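Local coordinates for indole-3-pyruvate decarboxylase (Azospirillum brasilense, PDB 2NXW), which catalyses the thiamine diphosphate- and metal-dependent decarboxylation of indole-3-pyruvate to indole-3-acetaldehyde, a step in auxin biosynthesis, and is also named as a phenylpyruvate decarboxylase, at residues Thr140-Phe145 against Pro178-Ile183; Ser224-Val229 against Glu288-Leu293; Leu293-Ala298 against Thr317-Asp322; Pro393-Ala398 against Gly414-Gly419; Arg442-Val447 against Asp468-Leu473. All coordinates share one frame; numbering follows the deposited sequence.

Interaction 1: Thr140-Phe145 against Pro178-Ile183; sequences TQFQVF and PVYLEI
Tyr180 pushes its ring up from the strand between Phe142 and Phe145 of the helix, and nearly the whole contact is made on it. Phe145 lies over one face: the two ring planes are only 12° from parallel but slid apart, so that it is Phe145 CB, 3.9 Å from the centroid of the Tyr180 ring, that sits over the face in a CH-pi contact. The edge of Tyr180 is turned toward the face of Phe142, an offset edge-to-face pair with planes 75° apart and Phe142 CD1 3.6 Å from Tyr180 CE2. At the far end Gln141 NE2 donates to Tyr180 OH (2.8 Å), and that hydroxyl in turn donates a hydrogen bond to Glu182 OE1 at 2.6 Å, on the anti lone pair. This aromatic cluster packs helix 140-145 against the parallel sheet of the N-terminal thiamine diphosphate-binding domain, the helix running nearly antiparallel to strand 179-184. A phenylalanine in place of Tyr180 would probably keep the ring contacts but leave Gln141 and Glu182 without the hydroxyl that joins them. Gln141 reaches that hydroxyl because its chain is extended, with CG anti to the backbone N (chi1 -177°). Further out, its amide is fixed at both atoms, OE1 by Gly93 N and NE2 also by Ser117 OG. On the helix's other flank, Val144 meets Val144 of the second subunit.

Interaction 2: Ser224-Val229 against Glu288-Leu293; sequences SPVLMV and EESDGL
Leu293 and Val226 point the same way from neighbouring strands and lie side by side, Leu293 CD1 3.8 Å from Val226 CB. The same methyl reaches on to Met228, whose side chain it crosses at a slant, coming within 3.6 Å of Met228 CG. The isopropyl group of Val226 turns its other branch, CG2, to the side chain of Ser290. Strands 225-229 and 292-296 pair in parallel in the mixed sheet of the central domain, joined by Val226 N to Gly292 O (2.9 Å); helix 281-288 covers the apolar side through Leu286 and Val287. Ahead of the strands the polar groups take over. Ser290 OG donates to Ser224 O at 2.8 Å and accepts from Gly292 N, closing an ST turn. Replacing Ser290 by alanine removes the hydroxyl, and Ser224 O would probably lose this donor while the turn before Gly292 would be freed to shift. Asp291 holds CG between its backbone N and carbonyl carbon (chi1 62°), which brings OD1 to Ser224 N at 2.7 Å on the syn side of the carboxylate, while OD2 takes the N-H of Thr223.

Interaction 3: Leu293-Ala298 against Thr317-Asp322; sequences LFLLGA and TIHAFD
Phe294 and Ile318 mark the tight side of this strand pair: Phe294 CD1 rests 3.7 Å from Ile318 CG2, and the rim of the ring continues to Ala320 CB. The Ile318 methyl gets there because CG2 stands anti to the backbone N, with CG1 (chi1 -60°) directed elsewhere. Helix 205-221, through Val215 and Met219, and helix 337-346, through Leu337, Leu340 and Leu344, close over this face. The backbones run parallel, and four hydrogen bonds tie them, from Ile318 N to Leu293 O (2.8 Å) through Leu295 N to Ile318 O and Ala320 N to Leu295 O as far as Gly297 N to Ala320 O. This is the register of two inner parallel strands in the mixed sheet of the central domain; after strand 317-321 the sheet turns antiparallel. On the other face Leu295 CD1 packs on Thr317 CG2 at 3.6 Å, while Thr317 OG1 is bonded to Asp313 O. The end beyond Leu296 is looser: the Gly297 N to Ala320 O bond is bent to 132° at the hydrogen, and the strand pairing ends with it. Gly297, at positive phi (85°), swings the chain out of the strand, and from there contact passes to the partly exposed ring of Phe321. The carbonyl O of Ala298 sits over one face of the Phe321 ring, displaced toward its rim, and it and the N of Ala298 have no hydrogen-bonding partner in the model. Phe321 also makes a cation-pi contact with Lys110; Asp322 OD1 lies over the opposite face of the Phe321 ring and forms a salt bridge with the same Lys110.

Interaction 4: Pro393-Ala398 against Gly414-Gly419; sequences PLLIAA and GLMAPG
A beta-alpha-beta unit, strand 395-398, helix 402-407 and strand 415-416, brings Ile396 beside Leu415 at one margin of the parallel sheet in the thiamine diphosphate-binding C-terminal domain. With CG anti to the backbone N (chi1 174°) and chi2 near 59°, Leu415 CD1 is brought toward the neighbouring strand, 3.7 Å from Ile396 CG2. Ala398 CB adds to this patch, 3.9 Å from Ala417 CB, and helix 402-407 covers it with Ala407 and Leu404. Met416 points to the reverse face, onto Ala77 and Arg80 of helix 68-82. Three backbone bonds fasten the strands: Ile396 N to Gly414 O (2.9 Å), Met416 N to Ile396 O (2.8 Å) and Ala398 N to Met416 O. At the start of the pair, Leu395 CD1 lies 4.1 Å from Gly414 CA, where a backbone with phi 117° suits a residue without a side chain. At the other end the next acceptor, Ala398 O, finds Pro418 CD at 3.2 Å and has no hydrogen-bonding partner in the model. Because a proline nitrogen carries no hydrogen, the parallel pairing stops there, and the chain goes through an inverse gamma turn centred on Pro418, whose side chain is about 8 Å from a bound thiamine diphosphate.

Interaction 5: Arg442-Val447 against Asp468-Leu473; sequences RILTVV and DPIVIL
Residues 443-447 and 470-473 run parallel at 16°, their axes 4.7 Å apart at closest approach, and bond in alternation: Ile470 N to Ile443 O, Thr445 N to Ile470 O (2.8 Å), Ile472 N to Thr445 O and Val447 N to Ile472 O. Before the strands begin, Arg442 reaches across with CG anti to its N (chi1 -155°) and the chain extended to NE. It grips the carbonyl O of Asp468 side-on, NE at 2.7 Å and NH2 at 2.9 Å, with that oxygen in the guanidinium plane. Ile470 CG1 lies over the centre of one face of the group, 3.5 Å from CZ of Arg442, and the Asp468 carboxylate is over the opposite face. There NE to OD1 of Asp468 makes only a long salt bridge, with no N-H aimed at the oxygen. The carboxylate has closer partners in Arg530 and Gly531 N, while Ala526 O and Thr529 O take further guanidinium hydrogens, so the buried charge is held on several sides. The pair belongs to the middle of the parallel sheet of the C-terminal domain and runs toward the magnesium site, where Asp449 and Asn476 follow the two strands as in the GDG...NN motif of thiamine diphosphate enzymes. Leu444 CD1 packs on Ile470 CG2 (3.8 Å) and Ile472 CD1 on one face of the sheet. On the other face Val447 CG1 meets Val471 CG1 at 3.7 Å, and Val428 of helix 427-437 lies against Thr445 and Val447.

In the fold
From the N terminus, interaction 1 closes a loop of 32 residues in the N-terminal domain, packing a helix on its sheet. Interaction 2 then spans 58 residues of the central domain and ends at Leu293, where interaction 3 starts its own 18-residue loop. The shared strand 292-296 places 225-229 on one flank and 317-321 on the other, so the centres of interactions 2 and 3 are about 10 Å apart. In the C-terminal domain, interactions 4 and 5 close loops of 15 and 20 residues and meet where strand 395-398 bonds to 443-448. All five follow in series; none nests or crosses. Interactions 3 and 5 lie on opposite sides of the chain's centre.

Interaction 1: Thr140-Phe145 against Pro178-Ile183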
# COMPACT_ATOMS: atom_id res chain seq x y z
N THR A 140 14.96 8.23 3.98
CA THR A 140 14.12 8.62 2.86
C THR A 140 14.76 8.42 1.49
O THR A 140 14.14 7.86 0.58
CB THR A 140 13.71 10.10 3.00
OG1 THR A 140 13.03 10.28 4.25
CG2 THR A 140 12.78 10.53 1.86
N GLN A 141 16.00 8.86 1.33
CA GLN A 141 16.65 8.72 0.04
C GLN A 141 16.81 7.26 -0.38
O GLN A 141 16.50 6.90 -1.51
CB GLN A 141 18.02 9.41 0.05
CG GLN A 141 18.73 9.36 -1.30
CD GLN A 141 19.91 10.30 -1.37
OE1 GLN A 141 19.81 11.49 -1.04
NE2 GLN A 141 21.05 9.79 -1.82
N PHE A 142 17.30 6.43 0.53
CA PHE A 142 17.48 5.02 0.21
C PHE A 142 16.12 4.40 -0.14
O PHE A 142 16.01 3.65 -1.11
CB PHE A 142 18.10 4.29 1.41
CG PHE A 142 18.74 2.98 1.07
CD1 PHE A 142 20.11 2.90 0.83
CD2 PHE A 142 17.98 1.82 0.98
CE1 PHE A 142 20.71 1.68 0.51
CE2 PHE A 142 18.57 0.59 0.67
CZ PHE A 142 19.94 0.53 0.43
N GLN A 143 15.09 4.74 0.63
CA GLN A 143 13.76 4.19 0.39
C GLN A 143 13.18 4.59 -0.97
O GLN A 143 12.45 3.81 -1.59
CB GLN A 143 12.80 4.62 1.50
CG GLN A 143 13.19 4.07 2.86
CD GLN A 143 13.32 2.56 2.87
OE1 GLN A 143 12.37 1.84 2.55
NE2 GLN A 143 14.50 2.06 3.22
N VAL A 144 13.47 5.80 -1.41
CA VAL A 144 12.99 6.24 -2.71
C VAL A 144 13.76 5.52 -3.81
O VAL A 144 13.16 5.00 -4.75
CB VAL A 144 13.14 7.78 -2.86
CG1 VAL A 144 13.01 8.19 -4.31
CG2 VAL A 144 12.07 8.48 -2.03
N PHE A 145 15.08 5.44 -3.69
CA PHE A 145 15.83 4.78 -4.75
C PHE A 145 15.59 3.28 -4.85
O PHE A 145 15.71 2.71 -5.93
CB PHE A 145 17.33 5.10 -4.64
CG PHE A 145 17.70 6.38 -5.34
CD1 PHE A 145 17.63 7.61 -4.68
CD2 PHE A 145 18.03 6.36 -6.69
CE1 PHE A 145 17.87 8.81 -5.37
CE2 PHE A 145 18.27 7.56 -7.39
CZ PHE A 145 18.19 8.78 -6.72
N PRO A 178 18.95 -0.11 -13.51
CA PRO A 178 19.78 0.73 -12.65
C PRO A 178 19.95 0.15 -11.25
O PRO A 178 19.10 -0.61 -10.78
CB PRO A 178 19.01 2.05 -12.59
CG PRO A 178 18.20 2.05 -13.81
CD PRO A 178 17.77 0.62 -13.98
N VAL A 179 21.04 0.54 -10.59
CA VAL A 179 21.32 0.13 -9.22
C VAL A 179 21.77 1.36 -8.45
O VAL A 179 22.13 2.39 -9.04
CB VAL A 179 22.41 -0.97 -9.16
CG1 VAL A 179 21.88 -2.26 -9.74
CG2 VAL A 179 23.67 -0.51 -9.90
N TYR A 180 21.75 1.25 -7.12
CA TYR A 180 22.08 2.36 -6.24
C TYR A 180 23.18 2.05 -5.22
O TYR A 180 23.09 1.06 -4.49
CB TYR A 180 20.80 2.77 -5.50
CG TYR A 180 20.96 3.89 -4.50
CD1 TYR A 180 21.23 5.18 -4.93
CD2 TYR A 180 20.83 3.66 -3.13
CE1 TYR A 180 21.36 6.22 -4.03
CE2 TYR A 180 20.96 4.69 -2.21
CZ TYR A 180 21.23 5.98 -2.67
OH TYR A 180 21.38 7.00 -1.76
N LEU A 181 24.20 2.90 -5.17
CA LEU A 181 25.29 2.75 -4.22
C LEU A 181 25.41 4.05 -3.45
O LEU A 181 25.55 5.12 -4.03
CB LEU A 181 26.62 2.46 -4.94
CG LEU A 181 26.69 1.10 -5.63
CD1 LEU A 181 27.99 0.99 -6.44
CD2 LEU A 181 26.63 -0.02 -4.58
N GLU A 182 25.35 3.95 -2.12
CA GLU A 182 25.43 5.11 -1.24
C GLU A 182 26.77 4.99 -0.50
O GLU A 182 27.05 3.97 0.12
CB GLU A 182 24.24 5.05 -0.27
CG GLU A 182 24.02 6.25 0.60
CD GLU A 182 22.71 6.12 1.37
OE1 GLU A 182 21.64 6.33 0.76
OE2 GLU A 182 22.76 5.79 2.57
N ILE A 183 27.60 6.02 -0.59
CA ILE A 183 28.92 5.99 0.03
C ILE A 183 29.14 7.09 1.07
O ILE A 183 29.30 8.26 0.72
CB ILE A 183 30.04 6.11 -1.03
CG1 ILE A 183 29.83 5.09 -2.15
CG2 ILE A 183 31.41 5.90 -0.38
CD1 ILE A 183 30.87 5.15 -3.25

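Interaction 2: Ser224-Val229 against Glu288-Leu293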
# COMPACT_ATOMS: atom_id res chain seq x y z
N SER A 224 0.41 -18.76 -37.77
CA SER A 224 1.09 -17.52 -38.12
C SER A 224 2.05 -17.08 -37.02
O SER A 224 1.84 -16.07 -36.34
CB SER A 224 0.06 -16.41 -38.38
OG SER A 224 0.70 -15.25 -38.90
N PRO A 225 3.12 -17.85 -36.81
CA PRO A 225 4.11 -17.51 -35.79
C PRO A 225 4.91 -16.28 -36.17
O PRO A 225 5.08 -15.98 -37.36
CB PRO A 225 4.98 -18.76 -35.72
CG PRO A 225 4.96 -19.25 -37.15
CD PRO A 225 3.50 -19.09 -37.52
N VAL A 226 5.37 -15.55 -35.17
CA VAL A 226 6.17 -14.36 -35.38
C VAL A 226 7.26 -14.28 -34.34
O VAL A 226 7.00 -14.48 -33.15
CB VAL A 226 5.31 -13.07 -35.26
CG1 VAL A 226 6.21 -11.84 -35.31
CG2 VAL A 226 4.26 -13.04 -36.36
N LEU A 227 8.49 -14.01 -34.78
CA LEU A 227 9.60 -13.84 -33.84
C LEU A 227 9.86 -12.34 -33.72
O LEU A 227 10.13 -11.67 -34.71
CB LEU A 227 10.88 -14.52 -34.36
CG LEU A 227 12.13 -14.19 -33.53
CD1 LEU A 227 12.00 -14.82 -32.15
CD2 LEU A 227 13.39 -14.71 -34.20
N MET A 228 9.74 -11.81 -32.50
CA MET A 228 10.00 -10.40 -32.24
C MET A 228 11.35 -10.26 -31.53
O MET A 228 11.58 -10.88 -30.49
CB MET A 228 8.90 -9.78 -31.37
CG MET A 228 7.54 -9.75 -32.03
SD MET A 228 6.51 -8.43 -31.35
CE MET A 228 7.15 -7.03 -32.27
N VAL A 229 12.24 -9.46 -32.11
CA VAL A 229 13.56 -9.23 -31.55
C VAL A 229 13.46 -7.92 -30.77
O VAL A 229 13.15 -6.87 -31.33
CB VAL A 229 14.61 -9.19 -32.67
CG1 VAL A 229 15.98 -8.86 -32.10
CG2 VAL A 229 14.64 -10.54 -33.37
N GLU A 288 -0.27 -8.46 -34.13
CA GLU A 288 -1.48 -8.58 -33.33
C GLU A 288 -2.37 -9.78 -33.66
O GLU A 288 -3.17 -10.19 -32.82
CB GLU A 288 -2.26 -7.27 -33.41
CG GLU A 288 -1.42 -6.11 -32.88
CD GLU A 288 -2.13 -4.77 -32.93
OE1 GLU A 288 -3.27 -4.72 -33.42
OE2 GLU A 288 -1.53 -3.78 -32.47
N GLU A 289 -2.21 -10.36 -34.85
CA GLU A 289 -3.01 -11.52 -35.22
C GLU A 289 -2.23 -12.83 -35.06
O GLU A 289 -2.76 -13.91 -35.32
CB GLU A 289 -3.50 -11.41 -36.66
CG GLU A 289 -4.32 -10.16 -36.93
CD GLU A 289 -5.03 -10.21 -38.26
OE1 GLU A 289 -4.45 -10.76 -39.23
OE2 GLU A 289 -6.17 -9.70 -38.35
N SER A 290 -0.98 -12.73 -34.63
CA SER A 290 -0.16 -13.93 -34.47
C SER A 290 -0.67 -14.89 -33.40
O SER A 290 -1.08 -14.47 -32.32
CB SER A 290 1.28 -13.54 -34.13
OG SER A 290 2.07 -14.70 -33.92
N ASP A 291 -0.65 -16.19 -33.71
CA ASP A 291 -1.09 -17.21 -32.77
C ASP A 291 0.13 -17.95 -32.20
O ASP A 291 0.02 -19.05 -31.65
CB ASP A 291 -2.06 -18.18 -33.45
CG ASP A 291 -1.44 -18.94 -34.62
OD1 ASP A 291 -0.50 -18.42 -35.25
OD2 ASP A 291 -1.92 -20.06 -34.92
N GLY A 292 1.30 -17.32 -32.35
CA GLY A 292 2.55 -17.86 -31.86
C GLY A 292 3.55 -16.72 -31.87
O GLY A 292 4.49 -16.70 -32.68
N LEU A 293 3.32 -15.75 -30.98
CA LEU A 293 4.16 -14.56 -30.88
C LEU A 293 5.30 -14.74 -29.88
O LEU A 293 5.09 -14.74 -28.67
CB LEU A 293 3.30 -13.37 -30.48
CG LEU A 293 3.94 -11.98 -30.46
CD1 LEU A 293 4.42 -11.58 -31.85
CD2 LEU A 293 2.92 -10.98 -29.94

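Interaction 3: Leu293-Ala298 against Thr317-Asp322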
# COMPACT_ATOMS: atom_id res chain seq x y z
N LEU A 293 3.32 -15.75 -30.98
CA LEU A 293 4.16 -14.56 -30.88
C LEU A 293 5.30 -14.74 -29.88
O LEU A 293 5.09 -14.74 -28.67
CB LEU A 293 3.30 -13.37 -30.48
CG LEU A 293 3.94 -11.98 -30.46
CD1 LEU A 293 4.42 -11.58 -31.85
CD2 LEU A 293 2.92 -10.98 -29.94
N PHE A 294 6.51 -14.90 -30.39
CA PHE A 294 7.68 -15.10 -29.54
C PHE A 294 8.35 -13.76 -29.27
O PHE A 294 9.06 -13.23 -30.13
CB PHE A 294 8.64 -16.06 -30.26
CG PHE A 294 9.79 -16.56 -29.43
CD1 PHE A 294 9.94 -16.21 -28.09
CD2 PHE A 294 10.73 -17.42 -30.00
CE1 PHE A 294 11.02 -16.70 -27.33
CE2 PHE A 294 11.80 -17.91 -29.26
CZ PHE A 294 11.95 -17.55 -27.93
N LEU A 295 8.12 -13.21 -28.07
CA LEU A 295 8.71 -11.93 -27.68
C LEU A 295 10.05 -12.23 -27.03
O LEU A 295 10.13 -12.55 -25.84
CB LEU A 295 7.80 -11.21 -26.68
CG LEU A 295 6.38 -10.90 -27.14
CD1 LEU A 295 5.60 -10.26 -26.01
CD2 LEU A 295 6.43 -9.98 -28.36
N LEU A 296 11.11 -12.12 -27.83
CA LEU A 296 12.44 -12.40 -27.33
C LEU A 296 13.06 -11.17 -26.68
O LEU A 296 13.68 -10.34 -27.37
CB LEU A 296 13.32 -12.92 -28.49
CG LEU A 296 14.67 -13.55 -28.14
CD1 LEU A 296 14.46 -14.84 -27.37
CD2 LEU A 296 15.44 -13.82 -29.43
N GLY A 297 12.87 -11.04 -25.37
CA GLY A 297 13.43 -9.94 -24.59
C GLY A 297 12.65 -8.65 -24.55
O GLY A 297 13.23 -7.59 -24.30
N ALA A 298 11.33 -8.73 -24.73
CA ALA A 298 10.48 -7.55 -24.80
C ALA A 298 9.94 -6.95 -23.51
O ALA A 298 9.56 -7.66 -22.58
CB ALA A 298 9.31 -7.83 -25.72
N THR A 317 1.21 -16.09 -26.65
CA THR A 317 2.48 -15.38 -26.62
C THR A 317 3.53 -16.10 -25.77
O THR A 317 3.21 -16.68 -24.73
CB THR A 317 2.29 -13.95 -26.07
OG1 THR A 317 1.46 -13.20 -26.97
CG2 THR A 317 3.63 -13.24 -25.90
N ILE A 318 4.77 -16.06 -26.23
CA ILE A 318 5.90 -16.64 -25.51
C ILE A 318 6.72 -15.41 -25.13
O ILE A 318 7.33 -14.78 -26.00
CB ILE A 318 6.74 -17.55 -26.42
CG1 ILE A 318 5.87 -18.69 -26.94
CG2 ILE A 318 7.93 -18.09 -25.64
CD1 ILE A 318 6.53 -19.54 -27.99
N HIS A 319 6.72 -15.08 -23.85
CA HIS A 319 7.42 -13.90 -23.36
C HIS A 319 8.70 -14.25 -22.60
O HIS A 319 8.65 -14.72 -21.47
CB HIS A 319 6.45 -13.10 -22.48
CG HIS A 319 6.99 -11.81 -21.95
ND1 HIS A 319 7.81 -10.98 -22.68
CD2 HIS A 319 6.75 -11.17 -20.78
CE1 HIS A 319 8.05 -9.88 -21.99
NE2 HIS A 319 7.42 -9.97 -20.84
N ALA A 320 9.85 -14.02 -23.24
CA ALA A 320 11.14 -14.29 -22.61
C ALA A 320 11.66 -12.92 -22.18
O ALA A 320 11.96 -12.07 -23.02
CB ALA A 320 12.10 -14.94 -23.62
N PHE A 321 11.78 -12.72 -20.87
CA PHE A 321 12.19 -11.42 -20.34
C PHE A 321 12.52 -11.53 -18.86
O PHE A 321 11.98 -12.39 -18.17
CB PHE A 321 11.01 -10.46 -20.52
CG PHE A 321 11.30 -9.03 -20.16
CD1 PHE A 321 12.15 -8.26 -20.93
CD2 PHE A 321 10.68 -8.46 -19.06
CE1 PHE A 321 12.37 -6.92 -20.63
CE2 PHE A 321 10.88 -7.11 -18.74
CZ PHE A 321 11.73 -6.34 -19.53
N ASP A 322 13.40 -10.66 -18.36
CA ASP A 322 13.77 -10.65 -16.95
C ASP A 322 14.18 -12.02 -16.40
O ASP A 322 13.83 -12.38 -15.28
CB ASP A 322 12.63 -10.08 -16.09
CG ASP A 322 12.65 -8.56 -16.00
OD1 ASP A 322 13.66 -7.95 -16.39
OD2 ASP A 322 11.65 -7.99 -15.51

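Interaction 4: Pro393-Ala398 against Gly414-Gly419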
# COMPACT_ATOMS: atom_id res chain seq x y z
N PRO A 393 25.34 7.93 -42.07
CA PRO A 393 24.33 8.31 -41.07
C PRO A 393 24.87 8.47 -39.66
O PRO A 393 25.82 7.80 -39.26
CB PRO A 393 23.31 7.17 -41.14
CG PRO A 393 23.48 6.62 -42.53
CD PRO A 393 24.98 6.65 -42.71
N LEU A 394 24.26 9.38 -38.90
CA LEU A 394 24.65 9.60 -37.52
C LEU A 394 23.65 8.89 -36.62
O LEU A 394 22.51 8.63 -37.03
CB LEU A 394 24.62 11.09 -37.15
CG LEU A 394 25.51 12.08 -37.91
CD1 LEU A 394 25.50 13.43 -37.20
CD2 LEU A 394 26.93 11.53 -37.99
N LEU A 395 24.07 8.55 -35.41
CA LEU A 395 23.13 7.98 -34.45
C LEU A 395 22.27 9.18 -34.02
O LEU A 395 22.78 10.29 -33.87
CB LEU A 395 23.87 7.39 -33.24
CG LEU A 395 22.93 6.89 -32.12
CD1 LEU A 395 23.49 5.59 -31.53
CD2 LEU A 395 22.78 7.97 -31.04
N ILE A 396 20.98 8.94 -33.82
CA ILE A 396 20.08 10.01 -33.44
C ILE A 396 19.59 9.84 -32.01
O ILE A 396 19.22 8.74 -31.60
CB ILE A 396 18.83 10.03 -34.36
CG1 ILE A 396 19.27 10.33 -35.79
CG2 ILE A 396 17.81 11.07 -33.88
CD1 ILE A 396 18.14 10.21 -36.83
N ALA A 397 19.64 10.94 -31.25
CA ALA A 397 19.11 10.95 -29.89
C ALA A 397 17.86 11.82 -30.02
O ALA A 397 17.92 12.94 -30.53
CB ALA A 397 20.10 11.58 -28.93
N ALA A 398 16.72 11.31 -29.58
CA ALA A 398 15.50 12.08 -29.69
C ALA A 398 14.82 12.24 -28.35
O ALA A 398 14.90 11.36 -27.49
CB ALA A 398 14.54 11.39 -30.67
N GLY A 414 21.41 4.19 -35.56
CA GLY A 414 20.89 3.93 -34.23
C GLY A 414 19.98 5.09 -33.82
O GLY A 414 20.19 6.22 -34.25
N LEU A 415 18.97 4.78 -33.01
CA LEU A 415 18.03 5.78 -32.50
C LEU A 415 17.88 5.53 -31.01
O LEU A 415 17.53 4.43 -30.58
CB LEU A 415 16.67 5.64 -33.19
CG LEU A 415 15.54 6.54 -32.65
CD1 LEU A 415 15.95 8.02 -32.78
CD2 LEU A 415 14.25 6.26 -33.41
N MET A 416 18.14 6.57 -30.22
CA MET A 416 18.06 6.48 -28.77
C MET A 416 16.98 7.46 -28.33
O MET A 416 17.09 8.65 -28.59
CB MET A 416 19.42 6.89 -28.21
CG MET A 416 19.64 6.66 -26.77
SD MET A 416 21.26 7.36 -26.44
CE MET A 416 22.33 6.14 -27.16
N ALA A 417 15.93 6.98 -27.67
CA ALA A 417 14.84 7.88 -27.28
C ALA A 417 13.99 7.22 -26.21
O ALA A 417 14.03 6.01 -26.03
CB ALA A 417 13.98 8.20 -28.50
N PRO A 418 13.19 8.02 -25.49
CA PRO A 418 12.33 7.47 -24.44
C PRO A 418 11.04 6.94 -25.08
O PRO A 418 9.93 7.37 -24.75
CB PRO A 418 12.10 8.66 -23.51
CG PRO A 418 12.09 9.82 -24.47
CD PRO A 418 13.20 9.50 -25.44
N GLY A 419 11.20 6.00 -26.00
CA GLY A 419 10.08 5.44 -26.73
C GLY A 419 9.00 4.75 -25.92
O GLY A 419 7.86 4.63 -26.39

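Interaction 5: Arg442-Val447 against Asp468-Leu473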
# COMPACT_ATOMS: atom_id res chain seq x y z
N ARG A 442 29.85 11.91 -34.42
CA ARG A 442 28.92 12.98 -34.14
C ARG A 442 27.51 12.46 -33.91
O ARG A 442 27.08 11.52 -34.56
CB ARG A 442 28.95 13.98 -35.29
CG ARG A 442 28.54 15.37 -34.91
CD ARG A 442 28.89 16.37 -36.01
NE ARG A 442 28.87 17.71 -35.47
CZ ARG A 442 28.95 18.84 -36.18
NH1 ARG A 442 29.06 18.80 -37.51
NH2 ARG A 442 28.89 20.00 -35.55
N ILE A 443 26.79 13.10 -32.99
CA ILE A 443 25.43 12.68 -32.69
C ILE A 443 24.47 13.76 -33.17
O ILE A 443 24.75 14.95 -33.07
CB ILE A 443 25.26 12.46 -31.16
CG1 ILE A 443 26.32 11.47 -30.65
CG2 ILE A 443 23.86 11.92 -30.87
CD1 ILE A 443 26.29 10.09 -31.28
N LEU A 444 23.36 13.31 -33.76
CA LEU A 444 22.31 14.22 -34.22
C LEU A 444 21.19 14.13 -33.20
O LEU A 444 20.65 13.05 -32.96
CB LEU A 444 21.79 13.80 -35.60
CG LEU A 444 20.53 14.53 -36.09
CD1 LEU A 444 20.80 16.02 -36.20
CD2 LEU A 444 20.10 13.94 -37.43
N THR A 445 20.85 15.26 -32.61
CA THR A 445 19.77 15.29 -31.63
C THR A 445 18.55 16.00 -32.20
O THR A 445 18.69 17.04 -32.84
CB THR A 445 20.20 16.05 -30.38
OG1 THR A 445 21.33 15.38 -29.79
CG2 THR A 445 19.08 16.12 -29.35
N VAL A 446 17.37 15.42 -32.01
CA VAL A 446 16.12 16.07 -32.43
C VAL A 446 15.33 16.31 -31.13
O VAL A 446 15.23 15.43 -30.27
CB VAL A 446 15.31 15.25 -33.46
CG1 VAL A 446 16.09 15.16 -34.78
CG2 VAL A 446 15.00 13.87 -32.93
N VAL A 447 14.77 17.51 -31.00
CA VAL A 447 14.10 17.89 -29.76
C VAL A 447 13.11 19.02 -30.04
O VAL A 447 13.36 19.88 -30.89
CB VAL A 447 15.20 18.36 -28.74
CG1 VAL A 447 16.02 19.51 -29.34
CG2 VAL A 447 14.57 18.79 -27.41
N ASP A 468 30.66 18.23 -30.14
CA ASP A 468 30.00 19.18 -31.04
C ASP A 468 28.75 18.63 -31.72
O ASP A 468 28.64 18.64 -32.95
CB ASP A 468 31.00 19.62 -32.11
CG ASP A 468 31.58 18.45 -32.91
OD1 ASP A 468 31.28 17.28 -32.62
OD2 ASP A 468 32.35 18.72 -33.85
N PRO A 469 27.77 18.16 -30.94
CA PRO A 469 26.57 17.61 -31.57
C PRO A 469 25.77 18.59 -32.42
O PRO A 469 25.88 19.81 -32.26
CB PRO A 469 25.76 17.10 -30.37
CG PRO A 469 26.13 18.07 -29.28
CD PRO A 469 27.63 18.22 -29.47
N ILE A 470 25.02 18.02 -33.37
CA ILE A 470 24.13 18.81 -34.23
C ILE A 470 22.77 18.61 -33.57
O ILE A 470 22.36 17.48 -33.27
CB ILE A 470 24.06 18.26 -35.66
CG1 ILE A 470 25.44 18.40 -36.33
CG2 ILE A 470 23.02 19.05 -36.48
CD1 ILE A 470 25.54 17.73 -37.70
N VAL A 471 22.07 19.72 -33.35
CA VAL A 471 20.77 19.67 -32.71
C VAL A 471 19.72 20.35 -33.57
O VAL A 471 19.87 21.53 -33.90
CB VAL A 471 20.81 20.38 -31.35
CG1 VAL A 471 19.46 20.26 -30.63
CG2 VAL A 471 21.91 19.77 -30.48
N ILE A 472 18.68 19.61 -33.94
CA ILE A 472 17.58 20.20 -34.72
C ILE A 472 16.43 20.39 -33.73
O ILE A 472 15.88 19.41 -33.22
CB ILE A 472 17.13 19.30 -35.88
CG1 ILE A 472 18.31 19.04 -36.84
CG2 ILE A 472 16.01 20.00 -36.65
CD1 ILE A 472 17.99 18.09 -37.98
N LEU A 473 16.11 21.65 -33.45
CA LEU A 473 15.06 22.01 -32.51
C LEU A 473 13.79 22.33 -33.28
O LEU A 473 13.76 23.27 -34.07
CB LEU A 473 15.53 23.21 -31.69
CG LEU A 473 14.81 23.60 -30.39
CD1 LEU A 473 15.59 24.74 -29.72
CD2 LEU A 473 13.36 24.03 -30.68